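Local coordinates for uncharacterized protein (Bacteroides uniformis, PDB 4JPQ) that is of unknown function but probably binds carbohydrate through a beta-rich family 9 carbohydrate-binding domain, at residues N30-Q35 against S52-H57; G82-D87 against E106-G111. All coordinates share one frame; numbering follows the deposited sequence.

In the fold
Both contacts lie inside the single family 9 carbohydrate-binding range of this monomeric, strand-rich chain, and each brings a loop against a strand. Contact 1 closes first along the chain, setting the loop after helix 23-29 on strand 50-57; contact 2 opens later, where the loop before strand 89-95 meets the end of strand 102-108. They lie on opposite sides of the chain's centre, with their own centres 22 Å apart and nearest atoms about 12 Å apart, so neither touches the other. Strands 6-11, 215-219, 178-186 and 89-95, paired in that order, lead from 50-57 to 102-108. The beta framework common to both is therefore bordered by a connecting loop at two distant places.

Contact 1. Residues N30-Q35 against S52-H57; sequences NGIEFQ and SFRIAH
A short antiparallel strand pairing with a side-chain cluster on one flank joins residues 30-35, the exit from helix 23-29, to strand 50-57, where Gln35 and Phe53 form a hydrogen-bonded pair. Gln35 N gives its hydrogen to Phe53 O at 2.7 Å, and Phe53 N returns one to Gln35 O at 2.9 Å. On the face that carries both side chains, Gln35 CB makes a CH-pi contact over the Phe53 ring, 4.0 Å from the centroid. The other side belongs to Arg54. Its CG lies between the backbone N and the carbonyl carbon (chi1 59°), and from there the chain runs extended past the Phe34 ring. Arg54 CD makes a CH-pi contact over a face of that ring, 3.8 Å from the centroid, while Phe34 CZ lies against one face of the guanidinium; the two planes are 23° apart. At the guanidinium edge, Arg54 NH1 reaches Ile32 O at 2.9 Å in a nearly straight bond (167°) lying in the carbonyl plane. Ile32 itself turns CG2 to Ile55 O, 3.6 Å away. Gly31, at positive phi, is the C-prime residue of the Schellman motif that ends the helix. Arg54 NH1 also forms a salt bridge with Asp28, and its NE is hydrogen-bonded to His65 ND1. Asp28 thus offsets the buried charge, and these polar partners probably hold the guanidinium in one orientation against Phe34.

Contact 2. Residues G82-D87 against E106-G111; sequences GRVWED and ECNCAG. With SO4 (sulfate ion), chain D.
Asp87 and Asn108 run alongside each other in the same direction and make the polar link between residues 82-87 and 106-111. Asn108 ND2 donates to Asp87 OD2 at 3.0 Å (160°). The donor keeps the acceptor in its amide plane but meets the carboxylate from above, and the two flat groups stand 50° apart. Asp87 CB packs on Asn108 CB at 3.7 Å. Val84 CG2 reaches Glu106 CB at 3.7 Å, and Glu106 OE1 approaches Trp85 CB at 3.7 Å.

Farther out, Asp87 OD1 forms a salt bridge with Arg74 and accepts from Val76 N, while OD2 also takes Ala77 N; an alanine here would probably deprive Arg74 of this salt bridge and leave Asn108 ND2 and the Val76 and Ala77 amides without this acceptor. Asn108 CG sits between backbone N and carbonyl carbon (chi1 70°), placing OD1 to accept from Arg112 N, with a weak bond from Ala110 N inside the type I turn that Gly111 N closes on Asn108 O. Glu106 OE2 accepts from Asn104 ND2, while OE1 lies close to like-charged Glu91 OE2; a buffer molecule about 5 Å from this side chain, probably from the crystallisation liquor, may mark a pocket. A sulfate of similar origin binds Ser78 N and, through O4 at 2.8 Å, Arg83 N.

The 3-10 turn 84-86 and its loop thus pack on a strand end of the beta-rich domain, Val84 also touching strands 89-95 and 113-118 and Asn108 strand 72-75.

Contact 1. Residues N30-Q35 against S52-H57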
loop_
_atom_site.group_PDB
_atom_site.type_symbol
_atom_site.label_atom_id
_atom_site.label_comp_id
_atom_site.label_asym_id
_atom_site.label_seq_id
_atom_site.Cartn_x
_atom_site.Cartn_y
_atom_site.Cartn_z
ATOM N N ASN A 30 4.180 -20.177 1.743
ATOM C CA ASN A 30 3.684 -20.137 3.135
ATOM C C ASN A 30 2.144 -20.098 3.280
ATOM O O ASN A 30 1.635 -20.012 4.398
ATOM C CB ASN A 30 4.359 -19.001 3.925
ATOM C CG ASN A 30 5.853 -19.218 4.095
ATOM O OD1 ASN A 30 6.315 -19.735 5.131
ATOM N ND2 ASN A 30 6.617 -18.911 3.050
ATOM N N GLY A 31 1.420 -20.228 2.168
ATOM C CA GLY A 31 -0.042 -20.246 2.166
ATOM C C GLY A 31 -0.683 -18.973 2.685
ATOM O O GLY A 31 -1.662 -19.045 3.409
ATOM N N ILE A 32 -0.142 -17.816 2.301
ATOM C CA ILE A 32 -0.645 -16.513 2.759
ATOM C C ILE A 32 -1.828 -16.133 1.878
ATOM O O ILE A 32 -1.639 -15.877 0.708
ATOM C CB ILE A 32 0.463 -15.423 2.730
ATOM C CG1 ILE A 32 1.719 -15.882 3.498
ATOM C CG2 ILE A 32 -0.057 -14.109 3.304
ATOM C CD1 ILE A 32 1.484 -16.329 4.937
ATOM N N GLU A 33 -3.029 -16.080 2.454
ATOM C CA GLU A 33 -4.273 -15.856 1.691
ATOM C C GLU A 33 -4.493 -14.402 1.274
ATOM O O GLU A 33 -4.048 -13.479 1.957
ATOM C CB GLU A 33 -5.508 -16.268 2.525
ATOM C CG GLU A 33 -6.576 -17.009 1.735
ATOM C CD GLU A 33 -6.214 -18.466 1.476
ATOM O OE1 GLU A 33 -5.146 -18.931 1.925
ATOM O OE2 GLU A 33 -7.015 -19.162 0.823
ATOM N N PHE A 34 -5.235 -14.219 0.179
ATOM C CA PHE A 34 -5.610 -12.880 -0.311
ATOM C C PHE A 34 -6.849 -12.353 0.410
ATOM O O PHE A 34 -7.720 -13.117 0.807
ATOM C CB PHE A 34 -5.844 -12.856 -1.829
ATOM C CG PHE A 34 -4.588 -13.004 -2.629
ATOM C CD1 PHE A 34 -3.724 -11.919 -2.787
ATOM C CD2 PHE A 34 -4.250 -14.222 -3.210
ATOM C CE1 PHE A 34 -2.542 -12.049 -3.514
ATOM C CE2 PHE A 34 -3.069 -14.358 -3.938
ATOM C CZ PHE A 34 -2.209 -13.273 -4.085
ATOM N N GLN A 35 -6.896 -11.035 0.557
ATOM C CA GLN A 35 -7.974 -10.292 1.203
ATOM C C GLN A 35 -8.555 -9.358 0.144
ATOM O O GLN A 35 -7.781 -8.714 -0.576
ATOM C CB GLN A 35 -7.405 -9.415 2.336
ATOM C CG GLN A 35 -6.460 -10.112 3.311
ATOM C CD GLN A 35 -7.116 -11.271 4.013
ATOM O OE1 GLN A 35 -6.610 -12.392 3.997
ATOM N NE2 GLN A 35 -8.273 -11.018 4.605
ATOM N N SER A 52 -7.310 -7.270 -4.943
ATOM C CA SER A 52 -7.054 -8.037 -3.734
ATOM C C SER A 52 -5.603 -7.805 -3.300
ATOM O O SER A 52 -4.763 -7.351 -4.094
ATOM C CB SER A 52 -7.355 -9.523 -3.937
ATOM O OG SER A 52 -6.451 -10.120 -4.840
ATOM N N PHE A 53 -5.330 -8.086 -2.031
ATOM C CA PHE A 53 -3.993 -7.939 -1.478
ATOM C C PHE A 53 -3.707 -8.987 -0.401
ATOM O O PHE A 53 -4.602 -9.702 0.011
ATOM C CB PHE A 53 -3.820 -6.537 -0.890
ATOM C CG PHE A 53 -4.529 -6.333 0.423
ATOM C CD1 PHE A 53 -5.898 -6.129 0.461
ATOM C CD2 PHE A 53 -3.818 -6.348 1.626
ATOM C CE1 PHE A 53 -6.559 -5.945 1.673
ATOM C CE2 PHE A 53 -4.465 -6.162 2.839
ATOM C CZ PHE A 53 -5.840 -5.960 2.864
ATOM N N ARG A 54 -2.451 -9.063 0.031
ATOM C CA ARG A 54 -2.066 -9.932 1.138
ATOM C C ARG A 54 -0.800 -9.419 1.779
ATOM O O ARG A 54 0.001 -8.738 1.145
ATOM C CB ARG A 54 -1.914 -11.387 0.739
ATOM C CG ARG A 54 -0.891 -11.636 -0.337
ATOM C CD ARG A 54 -0.783 -13.111 -0.625
ATOM N NE ARG A 54 0.131 -13.355 -1.732
ATOM C CZ ARG A 54 0.405 -14.558 -2.247
ATOM N NH1 ARG A 54 -0.111 -15.683 -1.741
ATOM N NH2 ARG A 54 1.253 -14.650 -3.268
ATOM N N ILE A 55 -0.644 -9.777 3.045
ATOM C CA ILE A 55 0.408 -9.249 3.863
ATOM C C ILE A 55 0.999 -10.293 4.819
ATOM O O ILE A 55 0.292 -11.160 5.330
ATOM C CB ILE A 55 -0.127 -7.992 4.607
ATOM C CG1 ILE A 55 1.017 -7.250 5.330
ATOM C CG2 ILE A 55 -1.298 -8.339 5.547
ATOM C CD1 ILE A 55 0.604 -5.943 5.948
ATOM N N ALA A 56 2.300 -10.170 5.056
ATOM C CA ALA A 56 3.045 -11.035 5.983
ATOM C C ALA A 56 4.277 -10.288 6.470
ATOM O O ALA A 56 4.477 -9.136 6.071
ATOM C CB ALA A 56 3.448 -12.305 5.286
ATOM N N HIS A 57 5.085 -10.914 7.325
ATOM C CA HIS A 57 6.306 -10.266 7.807
ATOM C C HIS A 57 7.438 -11.217 8.105
ATOM O O HIS A 57 7.214 -12.382 8.414
ATOM C CB HIS A 57 6.019 -9.392 9.042
ATOM C CG HIS A 57 5.751 -10.160 10.302
ATOM N ND1 HIS A 57 6.650 -10.214 11.346
ATOM C CD2 HIS A 57 4.680 -10.893 10.692
ATOM C CE1 HIS A 57 6.141 -10.937 12.327
ATOM N NE2 HIS A 57 4.948 -11.365 11.953
#

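Contact 2. Residues G82-D87 against E106-G111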
loop_
_atom_site.group_PDB
_atom_site.type_symbol
_atom_site.label_atom_id
_atom_site.label_comp_id
_atom_site.label_asym_id
_atom_site.label_seq_id
_atom_site.Cartn_x
_atom_site.Cartn_y
_atom_site.Cartn_z
ATOM N N GLY A 82 6.602 11.414 -6.586
ATOM C CA GLY A 82 5.873 12.104 -7.618
ATOM C C GLY A 82 4.384 12.037 -7.316
ATOM O O GLY A 82 3.962 11.571 -6.258
ATOM N N ARG A 83 3.590 12.419 -8.311
ATOM C CA ARG A 83 2.130 12.541 -8.223
ATOM C C ARG A 83 1.491 11.198 -8.591
ATOM O O ARG A 83 0.687 11.097 -9.513
ATOM C CB ARG A 83 1.693 13.736 -9.117
ATOM C CG ARG A 83 2.416 15.050 -8.740
ATOM C CD ARG A 83 2.227 16.203 -9.716
ATOM N NE ARG A 83 0.814 16.476 -9.922
ATOM C CZ ARG A 83 0.007 17.112 -9.068
ATOM N NH1 ARG A 83 0.439 17.549 -7.893
ATOM N NH2 ARG A 83 -1.272 17.299 -9.394
ATOM N N VAL A 84 1.859 10.175 -7.821
ATOM C CA VAL A 84 1.497 8.772 -8.099
ATOM C C VAL A 84 0.009 8.441 -7.976
ATOM O O VAL A 84 -0.488 7.569 -8.679
ATOM C CB VAL A 84 2.334 7.762 -7.258
ATOM C CG1 VAL A 84 3.816 7.899 -7.567
ATOM C CG2 VAL A 84 2.095 7.902 -5.754
ATOM N N TRP A 85 -0.675 9.099 -7.045
ATOM C CA TRP A 85 -2.130 8.941 -6.840
ATOM C C TRP A 85 -2.952 9.229 -8.119
ATOM O O TRP A 85 -4.107 8.783 -8.228
ATOM C CB TRP A 85 -2.628 9.808 -5.662
ATOM C CG TRP A 85 -2.415 11.262 -5.893
ATOM C CD1 TRP A 85 -3.253 12.107 -6.533
ATOM C CD2 TRP A 85 -1.260 12.026 -5.546
ATOM N NE1 TRP A 85 -2.701 13.363 -6.620
ATOM C CE2 TRP A 85 -1.478 13.346 -6.007
ATOM C CE3 TRP A 85 -0.051 11.725 -4.895
ATOM C CZ2 TRP A 85 -0.538 14.375 -5.828
ATOM C CZ3 TRP A 85 0.887 12.744 -4.710
ATOM C CH2 TRP A 85 0.637 14.058 -5.175
ATOM N N GLU A 86 -2.372 9.998 -9.045
ATOM C CA GLU A 86 -3.010 10.299 -10.346
ATOM C C GLU A 86 -2.928 9.147 -11.327
ATOM O O GLU A 86 -3.808 8.998 -12.186
ATOM C CB GLU A 86 -2.376 11.521 -10.980
ATOM C CG GLU A 86 -2.517 12.778 -10.142
ATOM C CD GLU A 86 -1.892 13.976 -10.786
ATOM O OE1 GLU A 86 -1.022 13.820 -11.675
ATOM O OE2 GLU A 86 -2.281 15.078 -10.387
ATOM N N ASP A 87 -1.847 8.378 -11.215
ATOM C CA ASP A 87 -1.595 7.177 -12.006
ATOM C C ASP A 87 -2.382 6.021 -11.356
ATOM O O ASP A 87 -2.977 6.207 -10.292
ATOM C CB ASP A 87 -0.083 6.857 -11.989
ATOM C CG ASP A 87 0.759 7.945 -12.623
ATOM O OD1 ASP A 87 0.351 8.487 -13.671
ATOM O OD2 ASP A 87 1.869 8.232 -12.122
ATOM N N GLU A 106 2.479 5.053 -1.136
ATOM C CA GLU A 106 1.672 5.067 -2.355
ATOM C C GLU A 106 2.609 4.705 -3.492
ATOM O O GLU A 106 3.662 5.323 -3.641
ATOM C CB GLU A 106 1.046 6.449 -2.548
ATOM C CG GLU A 106 0.232 6.917 -1.340
ATOM C CD GLU A 106 -0.489 8.243 -1.530
ATOM O OE1 GLU A 106 -0.662 8.697 -2.669
ATOM O OE2 GLU A 106 -0.908 8.838 -0.515
ATOM N N CYS A 107 2.231 3.704 -4.284
ATOM C CA CYS A 107 3.082 3.201 -5.370
ATOM C C CYS A 107 2.285 3.021 -6.662
ATOM O O CYS A 107 1.236 2.353 -6.648
ATOM C CB CYS A 107 3.677 1.876 -4.919
ATOM S SG CYS A 107 5.144 1.388 -5.828
ATOM N N ASN A 108 2.719 3.654 -7.758
ATOM C CA ASN A 108 2.000 3.483 -9.041
ATOM C C ASN A 108 2.376 2.156 -9.666
ATOM O O ASN A 108 3.376 1.535 -9.264
ATOM C CB ASN A 108 2.140 4.667 -10.026
ATOM C CG ASN A 108 3.533 4.832 -10.638
ATOM O OD1 ASN A 108 4.415 3.988 -10.515
ATOM N ND2 ASN A 108 3.714 5.945 -11.347
ATOM N N CYS A 109 1.597 1.750 -10.668
ATOM C CA CYS A 109 1.798 0.464 -11.364
ATOM C C CYS A 109 3.164 0.255 -12.038
ATOM O O CYS A 109 3.526 -0.882 -12.322
ATOM C CB CYS A 109 0.677 0.216 -12.373
ATOM S SG CYS A 109 0.615 1.414 -13.715
ATOM N N ALA A 110 3.905 1.334 -12.294
ATOM C CA ALA A 110 5.275 1.250 -12.842
ATOM C C ALA A 110 6.370 1.137 -11.775
ATOM O O ALA A 110 7.545 1.032 -12.130
ATOM C CB ALA A 110 5.555 2.435 -13.759
ATOM N N GLY A 111 6.000 1.165 -10.492
ATOM C CA GLY A 111 6.955 1.060 -9.389
ATOM C C GLY A 111 7.433 2.347 -8.743
ATOM O O GLY A 111 8.214 2.283 -7.794
HETATM S S SO4 D . 6.032 13.603 -11.263
HETATM O O1 SO4 D . 6.092 14.998 -10.758
HETATM O O2 SO4 D . 6.061 13.576 -12.754
HETATM O O3 SO4 D . 7.174 12.796 -10.720
HETATM O O4 SO4 D . 4.728 13.052 -10.830
#